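Side-chain contacts in cytochrome P450 RhF (Acinetobacter radioresistens, PDB 6RO8), which probably oxidises organic substrates as a heme monooxygenase, this chain being the heme domain of a longer protein that also carries an iron-sulfur part: residues F82-C85 / N86-E89; F193-A196 / H197-T201; E253-T256 / D257-H261; S328-G332 / V333-K337. All blocks are in the same frame, centred on the assembly; numbering follows the deposited sequence.

Contact 1 (F82-C85 / N86-E89); sequences FSAC and NALE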
loop_
_atom_site.group_PDB
_atom_site.type_symbol
_atom_site.label_atom_id
_atom_site.label_comp_id
_atom_site.label_asym_id
_atom_site.label_seq_id
_atom_site.Cartn_x
_atom_site.Cartn_y
_atom_site.Cartn_z
ATOM N N PHE A 82 -14.174 -2.672 -15.095
ATOM C CA PHE A 82 -12.769 -2.692 -14.697
ATOM C C PHE A 82 -12.660 -3.483 -13.406
ATOM O O PHE A 82 -12.977 -2.978 -12.326
ATOM C CB PHE A 82 -12.238 -1.274 -14.551
ATOM C CG PHE A 82 -12.656 -0.389 -15.662
ATOM C CD1 PHE A 82 -12.105 -0.545 -16.918
ATOM C CD2 PHE A 82 -13.635 0.564 -15.469
ATOM C CE1 PHE A 82 -12.499 0.249 -17.955
ATOM C CE2 PHE A 82 -14.032 1.360 -16.504
ATOM C CZ PHE A 82 -13.462 1.201 -17.756
ATOM N N SER A 83 -12.210 -4.719 -13.518
ATOM C CA SER A 83 -12.213 -5.612 -12.377
ATOM C C SER A 83 -10.840 -5.667 -11.720
ATOM O O SER A 83 -9.802 -5.406 -12.338
ATOM C CB SER A 83 -12.642 -7.017 -12.789
ATOM O OG SER A 83 -11.521 -7.871 -12.953
ATOM N N ALA A 84 -10.859 -6.045 -10.452
ATOM C CA ALA A 84 -9.694 -6.080 -9.592
ATOM C C ALA A 84 -8.906 -7.371 -9.708
ATOM O O ALA A 84 -7.952 -7.552 -8.946
ATOM C CB ALA A 84 -10.131 -5.880 -8.138
ATOM N N CYS A 85 -9.275 -8.263 -10.639
ATOM C CA CYS A 85 -8.722 -9.617 -10.645
ATOM C C CYS A 85 -7.201 -9.609 -10.728
ATOM O O CYS A 85 -6.538 -10.426 -10.080
ATOM C CB CYS A 85 -9.332 -10.428 -11.787
ATOM S SG CYS A 85 -9.025 -9.819 -13.473
ATOM N N ASN A 86 -6.628 -8.657 -11.446
ATOM C CA ASN A 86 -5.186 -8.583 -11.570
ATOM C C ASN A 86 -4.514 -7.798 -10.444
ATOM O O ASN A 86 -3.292 -7.629 -10.493
ATOM C CB ASN A 86 -4.813 -7.960 -12.920
ATOM C CG ASN A 86 -5.271 -6.520 -13.035
ATOM O OD1 ASN A 86 -6.217 -6.095 -12.356
ATOM N ND2 ASN A 86 -4.588 -5.751 -13.864
ATOM N N ALA A 87 -5.252 -7.336 -9.425
ATOM C CA ALA A 87 -4.652 -6.438 -8.439
ATOM C C ALA A 87 -3.488 -7.085 -7.693
ATOM O O ALA A 87 -2.594 -6.373 -7.219
ATOM C CB ALA A 87 -5.704 -5.941 -7.442
ATOM N N LEU A 88 -3.475 -8.416 -7.571
ATOM C CA LEU A 88 -2.373 -9.111 -6.910
ATOM C C LEU A 88 -1.635 -10.041 -7.863
ATOM O O LEU A 88 -0.838 -10.884 -7.427
ATOM C CB LEU A 88 -2.872 -9.886 -5.695
ATOM C CG LEU A 88 -3.548 -9.079 -4.586
ATOM C CD1 LEU A 88 -4.114 -10.053 -3.568
ATOM C CD2 LEU A 88 -2.583 -8.036 -3.915
ATOM N N GLU A 89 -1.872 -9.876 -9.158
ATOM C CA GLU A 89 -1.233 -10.684 -10.179
ATOM C C GLU A 89 0.248 -10.348 -10.306
ATOM O O GLU A 89 0.659 -9.194 -10.170
ATOM C CB GLU A 89 -1.963 -10.448 -11.492
ATOM C CG GLU A 89 -1.404 -11.100 -12.740
ATOM C CD GLU A 89 -2.159 -10.620 -13.949
ATOM O OE1 GLU A 89 -1.729 -9.620 -14.559
ATOM O OE2 GLU A 89 -3.213 -11.207 -14.254
HETATM O O HOH W 1 -4.736 -10.500 -8.145
#
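Ala-84 and Ala-87 set their methyl groups on the same side of a tight bend, CB to CB 4.5 Å, while the backbone closes the bend beneath them. Ala-87 N donates to Ala-84 O at 2.8 Å, approaching from above the carbonyl plane. Cys-85 and Asn-86 occupy the two corners. Each has its side chain between its own backbone N and carbonyl carbon; for Asn-86 (chi1 64°) this folds the amide back along the chain, where OD1 merely lies near Ser-83 O and ND2 makes a weak hydrogen bond to Arg-322 O. The bend is a type I beta turn, and it takes the chain off edge strand 82-83 into the loop that in P450s runs between the B and C helices. An ST turn precedes it: Cys-85 N donates almost straight to Ser-83 OG, 3.2 Å away, and the same hydroxyl is hydrogen-bonded to Asp-117. A further turn follows, with Glu-89 N bonded to Asn-86 O, and one water bridges Cys-85 O and Leu-88 N. The methyl of Ala-84 comes within about 4 Å of the side chains of the heme-binding residues Arg-322 and His-379, and the side chain of Leu-88 lies about equally close to the bound histidine.

Contact 2 (F193-A196 / H197-T201); sequences FAVA and HTVNT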
loop_
_atom_site.group_PDB
_atom_site.type_symbol
_atom_site.label_atom_id
_atom_site.label_comp_id
_atom_site.label_asym_id
_atom_site.label_seq_id
_atom_site.Cartn_x
_atom_site.Cartn_y
_atom_site.Cartn_z
ATOM N N PHE A 193 9.422 -12.225 4.527
ATOM C CA PHE A 193 8.211 -12.730 3.887
ATOM C C PHE A 193 7.492 -11.629 3.109
ATOM O O PHE A 193 7.063 -11.840 1.965
ATOM C CB PHE A 193 7.270 -13.321 4.938
ATOM C CG PHE A 193 7.489 -14.782 5.206
ATOM C CD1 PHE A 193 8.325 -15.534 4.402
ATOM C CD2 PHE A 193 6.855 -15.406 6.270
ATOM C CE1 PHE A 193 8.520 -16.884 4.650
ATOM C CE2 PHE A 193 7.048 -16.757 6.518
ATOM C CZ PHE A 193 7.883 -17.493 5.708
ATOM N N ALA A 194 7.357 -10.444 3.712
ATOM C CA ALA A 194 6.654 -9.352 3.048
ATOM C C ALA A 194 7.440 -8.829 1.855
ATOM O O ALA A 194 6.855 -8.492 0.816
ATOM C CB ALA A 194 6.390 -8.222 4.035
ATOM N N VAL A 195 8.766 -8.733 1.989
ATOM C CA VAL A 195 9.585 -8.327 0.853
ATOM C C VAL A 195 9.402 -9.303 -0.297
ATOM O O VAL A 195 9.175 -8.900 -1.447
ATOM C CB VAL A 195 11.061 -8.210 1.258
ATOM C CG1 VAL A 195 11.901 -7.854 0.035
ATOM C CG2 VAL A 195 11.222 -7.159 2.349
ATOM N N ALA A 196 9.474 -10.604 -0.000
ATOM C CA ALA A 196 9.371 -11.596 -1.067
ATOM C C ALA A 196 8.028 -11.491 -1.763
ATOM O O ALA A 196 7.954 -11.567 -2.994
ATOM C CB ALA A 196 9.584 -13.010 -0.530
ATOM N N HIS A 197 6.961 -11.262 -0.998
ATOM C CA HIS A 197 5.650 -11.147 -1.622
ATOM C C HIS A 197 5.538 -9.896 -2.497
ATOM O O HIS A 197 4.927 -9.943 -3.574
ATOM C CB HIS A 197 4.567 -11.164 -0.559
ATOM C CG HIS A 197 3.217 -10.838 -1.095
ATOM N ND1 HIS A 197 2.479 -9.763 -0.648
ATOM C CD2 HIS A 197 2.484 -11.424 -2.071
ATOM C CE1 HIS A 197 1.339 -9.713 -1.315
ATOM N NE2 HIS A 197 1.318 -10.710 -2.182
ATOM N N THR A 198 6.118 -8.765 -2.068
ATOM C CA THR A 198 5.922 -7.548 -2.856
ATOM C C THR A 198 6.847 -7.499 -4.069
ATOM O O THR A 198 6.398 -7.169 -5.173
ATOM C CB THR A 198 6.109 -6.291 -2.001
ATOM O OG1 THR A 198 7.496 -6.123 -1.705
ATOM C CG2 THR A 198 5.297 -6.363 -0.691
ATOM N N VAL A 199 8.132 -7.814 -3.885
ATOM C CA VAL A 199 9.060 -7.904 -5.014
ATOM C C VAL A 199 8.569 -8.910 -6.054
ATOM O O VAL A 199 8.649 -8.667 -7.264
ATOM C CB VAL A 199 10.462 -8.283 -4.514
ATOM C CG1 VAL A 199 11.370 -8.492 -5.699
ATOM C CG2 VAL A 199 10.980 -7.226 -3.578
ATOM N N ASN A 200 8.104 -10.073 -5.604
ATOM C CA ASN A 200 7.561 -11.056 -6.536
ATOM C C ASN A 200 6.399 -10.474 -7.336
ATOM O O ASN A 200 6.289 -10.699 -8.549
ATOM C CB ASN A 200 7.099 -12.300 -5.777
ATOM C CG ASN A 200 6.832 -13.466 -6.691
ATOM O OD1 ASN A 200 7.701 -13.859 -7.467
ATOM N ND2 ASN A 200 5.622 -14.031 -6.609
ATOM N N THR A 201 5.514 -9.726 -6.661
ATOM C CA THR A 201 4.267 -9.288 -7.284
ATOM C C THR A 201 4.439 -7.998 -8.078
ATOM O O THR A 201 4.010 -7.912 -9.236
ATOM C CB THR A 201 3.206 -9.096 -6.212
ATOM O OG1 THR A 201 3.132 -10.271 -5.398
ATOM C CG2 THR A 201 1.841 -8.794 -6.830
#
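Val-195 and Val-199 stand side by side, one helical turn apart, pointing the same way. Only one branch of each meets the other, CG1 of Val-195 with CG2 of Val-199 at 3.8 Å. This is the looser flank: Val-195 is exposed to solvent, and Val-199 is partly covered by Leu-415 from a loop. Round the helix the packing tightens. Ala-194 and Thr-198 are buried against Val-269 and Glu-273, and His-197 also rests on Val-269. The residues belong to helix 187-202, the F helix of the P450 fold, which packs against the long central helix of that fold (257-270 and 273-288) and the G helix (207-233). Phe-193 stacks on Phe-220 of the G helix, and His-197 meets Trp-202 edge to face; its imidazole, carried off the helix with CG anti to the backbone N (chi1 171°), lies about 6 Å from the bound histidine. Two threonines turn their hydroxyls back on the helix itself. Thr-198 OG1 donates to Val-195 O at 3.3 Å, so this carbonyl is gripped twice, with Val-199 N at 2.9 Å coming in nearly along the C=O axis. His-197 O is likewise shared, between Thr-201 N at 3.1 Å and Thr-201 OG1 at 2.6 Å. On the G-helix side, Asn-200 leans on Val-213 and Val-217, while its backbone N donates to Ala-196 O at 3.0 Å.

Contact 3 (E253-T256 / D257-H261); sequences EVVT and DNYLH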
loop_
_atom_site.group_PDB
_atom_site.type_symbol
_atom_site.label_atom_id
_atom_site.label_comp_id
_atom_site.label_asym_id
_atom_site.label_seq_id
_atom_site.Cartn_x
_atom_site.Cartn_y
_atom_site.Cartn_z
ATOM N N GLU A 253 -19.644 -21.129 1.498
ATOM C CA GLU A 253 -19.839 -20.666 0.131
ATOM C C GLU A 253 -19.049 -19.386 -0.132
ATOM O O GLU A 253 -18.312 -19.297 -1.119
ATOM C CB GLU A 253 -21.321 -20.435 -0.123
ATOM C CG GLU A 253 -21.727 -20.448 -1.565
ATOM C CD GLU A 253 -21.664 -19.088 -2.234
ATOM O OE1 GLU A 253 -20.909 -18.182 -1.811
ATOM O OE2 GLU A 253 -22.433 -18.923 -3.201
ATOM N N VAL A 254 -19.184 -18.388 0.747
ATOM C CA VAL A 254 -18.743 -17.022 0.484
ATOM C C VAL A 254 -17.327 -16.841 0.996
ATOM O O VAL A 254 -16.426 -16.433 0.257
ATOM C CB VAL A 254 -19.711 -16.027 1.151
ATOM C CG1 VAL A 254 -19.203 -14.590 1.044
ATOM C CG2 VAL A 254 -21.100 -16.168 0.555
ATOM N N VAL A 255 -17.147 -17.106 2.284
ATOM C CA VAL A 255 -15.847 -17.014 2.934
ATOM C C VAL A 255 -15.251 -18.414 2.821
ATOM O O VAL A 255 -15.421 -19.265 3.695
ATOM C CB VAL A 255 -15.976 -16.525 4.373
ATOM C CG1 VAL A 255 -14.668 -16.604 5.130
ATOM C CG2 VAL A 255 -16.509 -15.105 4.363
ATOM N N THR A 256 -14.597 -18.669 1.686
ATOM C CA THR A 256 -14.141 -19.989 1.271
ATOM C C THR A 256 -12.829 -20.363 1.947
ATOM O O THR A 256 -12.105 -19.520 2.486
ATOM C CB THR A 256 -13.946 -20.029 -0.241
ATOM O OG1 THR A 256 -12.734 -19.342 -0.577
ATOM C CG2 THR A 256 -15.108 -19.360 -0.938
ATOM N N ASP A 257 -12.508 -21.652 1.883
ATOM C CA ASP A 257 -11.282 -22.114 2.516
ATOM C C ASP A 257 -10.055 -21.568 1.804
ATOM O O ASP A 257 -9.074 -21.193 2.456
ATOM C CB ASP A 257 -11.244 -23.641 2.563
ATOM C CG ASP A 257 -10.299 -24.166 3.636
ATOM O OD1 ASP A 257 -9.436 -23.395 4.129
ATOM O OD2 ASP A 257 -10.426 -25.355 3.994
ATOM N N ASN A 258 -10.081 -21.516 0.470
ATOM C CA ASN A 258 -8.967 -20.895 -0.240
ATOM C C ASN A 258 -8.877 -19.417 0.082
ATOM O O ASN A 258 -7.777 -18.871 0.230
ATOM C CB ASN A 258 -9.095 -21.059 -1.747
ATOM C CG ASN A 258 -8.010 -20.301 -2.483
ATOM O OD1 ASN A 258 -8.181 -19.121 -2.848
ATOM N ND2 ASN A 258 -6.876 -20.957 -2.683
ATOM N N TYR A 259 -10.024 -18.741 0.166
ATOM C CA TYR A 259 -9.988 -17.344 0.568
ATOM C C TYR A 259 -9.313 -17.203 1.921
ATOM O O TYR A 259 -8.555 -16.256 2.147
ATOM C CB TYR A 259 -11.388 -16.737 0.610
ATOM C CG TYR A 259 -11.376 -15.458 1.401
ATOM C CD1 TYR A 259 -10.909 -14.274 0.834
ATOM C CD2 TYR A 259 -11.771 -15.443 2.738
ATOM C CE1 TYR A 259 -10.873 -13.106 1.571
ATOM C CE2 TYR A 259 -11.730 -14.302 3.478
ATOM C CZ TYR A 259 -11.285 -13.130 2.902
ATOM O OH TYR A 259 -11.259 -11.998 3.679
ATOM N N LEU A 260 -9.568 -18.139 2.835
ATOM C CA LEU A 260 -8.922 -18.065 4.141
ATOM C C LEU A 260 -7.412 -18.126 4.000
ATOM O O LEU A 260 -6.689 -17.290 4.557
ATOM C CB LEU A 260 -9.431 -19.188 5.045
ATOM C CG LEU A 260 -10.713 -18.897 5.825
ATOM C CD1 LEU A 260 -11.874 -18.533 4.907
ATOM C CD2 LEU A 260 -11.062 -20.099 6.702
ATOM N N HIS A 261 -6.921 -19.087 3.226
ATOM C CA HIS A 261 -5.484 -19.242 3.082
ATOM C C HIS A 261 -4.891 -18.094 2.277
ATOM O O HIS A 261 -3.835 -17.557 2.638
ATOM C CB HIS A 261 -5.187 -20.590 2.432
ATOM C CG HIS A 261 -3.765 -21.026 2.563
ATOM N ND1 HIS A 261 -3.363 -22.324 2.328
ATOM C CD2 HIS A 261 -2.649 -20.337 2.896
ATOM C CE1 HIS A 261 -2.059 -22.414 2.509
ATOM N NE2 HIS A 261 -1.600 -21.222 2.852
#
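Thr-256 caps the N-terminus of helix 257-270, the first half of the long central helix of the P450 fold, by accepting a bond from the backbone of Tyr-259. OG1 lies 2.9 Å from Tyr-259 N, with a fairly straight N-H...O angle of 158°. A chi1 of 76° puts the hydroxyl between the threonine's own backbone N and carbonyl carbon, where it can turn over the first turn and occupy an amide that has no helical carbonyl before it. Leu-260 N reaches Thr-256 O as the opening bond of the helix, although that oxygen is crowded in the model and its position is less sure. Val-255, just ahead of the cap, turns CG1 toward Leu-260 CD1, the two side chains crossing at about a right angle. Their positions match a hydrophobic staple, but the place of the CD1 methyl is itself doubtful, so how close the pair comes is not certain. Val-255 CG1 also meets the Tyr-259 ring obliquely, 3.9 Å from CD2.

One shell out, Arg-125 of helix 121-127 packs on Val-255, Thr-256 and Tyr-259 and bonds through NE to Val-254 O, while Asn-248 ND2 donates to Val-255 O, just ahead of the cap. Asp-257 forms a salt bridge with Lys-232, and Tyr-259 packs on Met-244, Leu-113 and Met-129, its side chain about 7 Å from the heme. Beside the capping bond, Tyr-259 CB lies 3.2 Å from Thr-256 OG1.

Contact 4 (S328-G332 / V333-K337); sequences SEVSG and VKFRK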
loop_
_atom_site.group_PDB
_atom_site.type_symbol
_atom_site.label_atom_id
_atom_site.label_comp_id
_atom_site.label_asym_id
_atom_site.label_seq_id
_atom_site.Cartn_x
_atom_site.Cartn_y
_atom_site.Cartn_z
ATOM N N SER A 328 -14.721 -0.997 -23.782
ATOM C CA SER A 328 -15.109 0.138 -22.962
ATOM C C SER A 328 -14.272 1.313 -23.428
ATOM O O SER A 328 -13.296 1.147 -24.164
ATOM C CB SER A 328 -14.871 -0.160 -21.483
ATOM O OG SER A 328 -13.617 -0.807 -21.318
ATOM N N GLU A 329 -14.645 2.505 -22.988
ATOM C CA GLU A 329 -13.767 3.619 -23.283
ATOM C C GLU A 329 -13.785 4.625 -22.139
ATOM O O GLU A 329 -14.777 4.779 -21.423
ATOM C CB GLU A 329 -14.125 4.265 -24.618
ATOM C CG GLU A 329 -15.501 4.866 -24.686
ATOM C CD GLU A 329 -15.505 6.294 -24.182
ATOM O OE1 GLU A 329 -16.177 6.575 -23.163
ATOM O OE2 GLU A 329 -14.808 7.132 -24.791
ATOM N N VAL A 330 -12.645 5.285 -21.965
ATOM C CA VAL A 330 -12.438 6.305 -20.947
ATOM C C VAL A 330 -11.763 7.476 -21.646
ATOM O O VAL A 330 -10.734 7.292 -22.304
ATOM C CB VAL A 330 -11.579 5.784 -19.776
ATOM C CG1 VAL A 330 -11.383 6.844 -18.707
ATOM C CG2 VAL A 330 -12.216 4.531 -19.180
ATOM N N SER A 331 -12.362 8.659 -21.549
ATOM C CA SER A 331 -11.810 9.896 -22.116
ATOM C C SER A 331 -11.224 9.701 -23.517
ATOM O O SER A 331 -10.086 10.085 -23.800
ATOM C CB SER A 331 -10.754 10.488 -21.187
ATOM O OG SER A 331 -11.365 11.180 -20.119
ATOM N N GLY A 332 -12.006 9.072 -24.396
ATOM C CA GLY A 332 -11.622 8.977 -25.793
ATOM C C GLY A 332 -10.677 7.857 -26.155
ATOM O O GLY A 332 -10.161 7.846 -27.281
ATOM N N VAL A 333 -10.443 6.908 -25.250
ATOM C CA VAL A 333 -9.553 5.773 -25.481
ATOM C C VAL A 333 -10.352 4.493 -25.254
ATOM O O VAL A 333 -10.941 4.318 -24.181
ATOM C CB VAL A 333 -8.327 5.830 -24.554
ATOM C CG1 VAL A 333 -7.319 4.716 -24.881
ATOM C CG2 VAL A 333 -7.684 7.195 -24.643
ATOM N N LYS A 334 -10.373 3.599 -26.248
ATOM C CA LYS A 334 -11.138 2.360 -26.125
ATOM C C LYS A 334 -10.234 1.234 -25.638
ATOM O O LYS A 334 -9.073 1.140 -26.043
ATOM C CB LYS A 334 -11.815 1.982 -27.461
ATOM C CG LYS A 334 -13.207 1.314 -27.249
ATOM C CD LYS A 334 -14.295 1.609 -28.319
ATOM C CE LYS A 334 -15.714 1.661 -27.681
ATOM N NZ LYS A 334 -16.204 0.378 -27.058
ATOM N N PHE A 335 -10.767 0.407 -24.739
ATOM C CA PHE A 335 -10.038 -0.707 -24.136
ATOM C C PHE A 335 -10.644 -2.028 -24.589
ATOM O O PHE A 335 -11.868 -2.171 -24.628
ATOM C CB PHE A 335 -10.068 -0.646 -22.599
ATOM C CG PHE A 335 -9.446 0.591 -22.011
ATOM C CD1 PHE A 335 -8.168 1.001 -22.379
ATOM C CD2 PHE A 335 -10.135 1.319 -21.054
ATOM C CE1 PHE A 335 -7.608 2.136 -21.827
ATOM C CE2 PHE A 335 -9.580 2.446 -20.488
ATOM C CZ PHE A 335 -8.313 2.860 -20.874
ATOM N N ARG A 336 -9.790 -3.001 -24.891
ATOM C CA ARG A 336 -10.268 -4.325 -25.265
ATOM C C ARG A 336 -10.380 -5.196 -24.024
ATOM O O ARG A 336 -9.595 -5.058 -23.080
ATOM C CB ARG A 336 -9.327 -4.972 -26.290
ATOM C CG ARG A 336 -9.607 -6.465 -26.633
ATOM C CD ARG A 336 -11.063 -6.767 -27.075
ATOM N NE ARG A 336 -11.597 -7.986 -26.449
ATOM C CZ ARG A 336 -11.409 -9.233 -26.889
ATOM N NH1 ARG A 336 -10.714 -9.463 -27.999
ATOM N NH2 ARG A 336 -11.938 -10.259 -26.226
ATOM N N LYS A 337 -11.395 -6.053 -24.013
ATOM C CA LYS A 337 -11.513 -7.115 -23.025
ATOM C C LYS A 337 -10.161 -7.776 -22.808
ATOM O O LYS A 337 -9.550 -8.293 -23.751
ATOM C CB LYS A 337 -12.544 -8.137 -23.511
ATOM C CG LYS A 337 -12.752 -9.388 -22.671
ATOM C CD LYS A 337 -14.048 -10.051 -23.144
ATOM C CE LYS A 337 -14.100 -11.531 -22.839
ATOM N NZ LYS A 337 -13.129 -11.856 -21.770
#
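A two-stranded beta hairpin joins strands 328-330 and 333-335 through a type I' turn, with Ser-331 and Gly-332 at its corners. The closing pair, Val-330 and Val-333, is bonded both ways: Val-330 N to Val-333 O and Val-333 N to Val-330 O, each at 3.0 Å. At the other end of the ladder Phe-335 N donates to Ser-328 O at 2.7 Å, nearly straight at 167°, and the return bond from Ser-328 N to Phe-335 O is longer, 3.2 Å. Between them Glu-329 and Lys-334 form a non-hydrogen-bonded pair, their side chains on the exposed face; Glu-329 CG stands between its backbone N and carbonyl carbon, and the chain bends at chi2 so that OE2 takes a weak bond from Gly-332 N.

The other face carries Ser-328, Val-330, Val-333 and Phe-335. The phenyl ring reaches diagonally back toward the turn, where Val-330 CG2 touches its edge at CE2, 3.6 Å away, and Val-333 O lies 4.3 Å above the ring plane, over its centre. Ile-55 of strand 55-58 packs on this face, touching both valines and Phe-335, and Trp-64 of the next strand meets the phenyl ring edge to face. Helix 69-77 closes the turn end: Asp-71 binds Ser-331 OG, and Ile-75 packs on Val-330.

Overall arrangement
Contact 1 touches two of the others. Phe-82 at its start packs into contact 4, with CE1 3.7 Å from Ser-328 OG and CZ 3.8 Å from Val-330 CG2, so the hairpin packs on the strand just before Ala-84, whose side chain is about 6 Å from the heme. At its far end Leu-88 O touches CG2 of Thr-201 in contact 2 at 3.4 Å. Contact 3 meets none of the others; its nearest atoms are about 9 Å from contact 1. The side chains of Leu-88, His-197 and Tyr-259 lie at increasing distance from the bound histidine, about 4, 6 and 9 Å, and that of Tyr-259 about 7 Å from the heme. Contact 4 is centred about 27 Å from the chain's centre and 34 Å from the centre of contact 3.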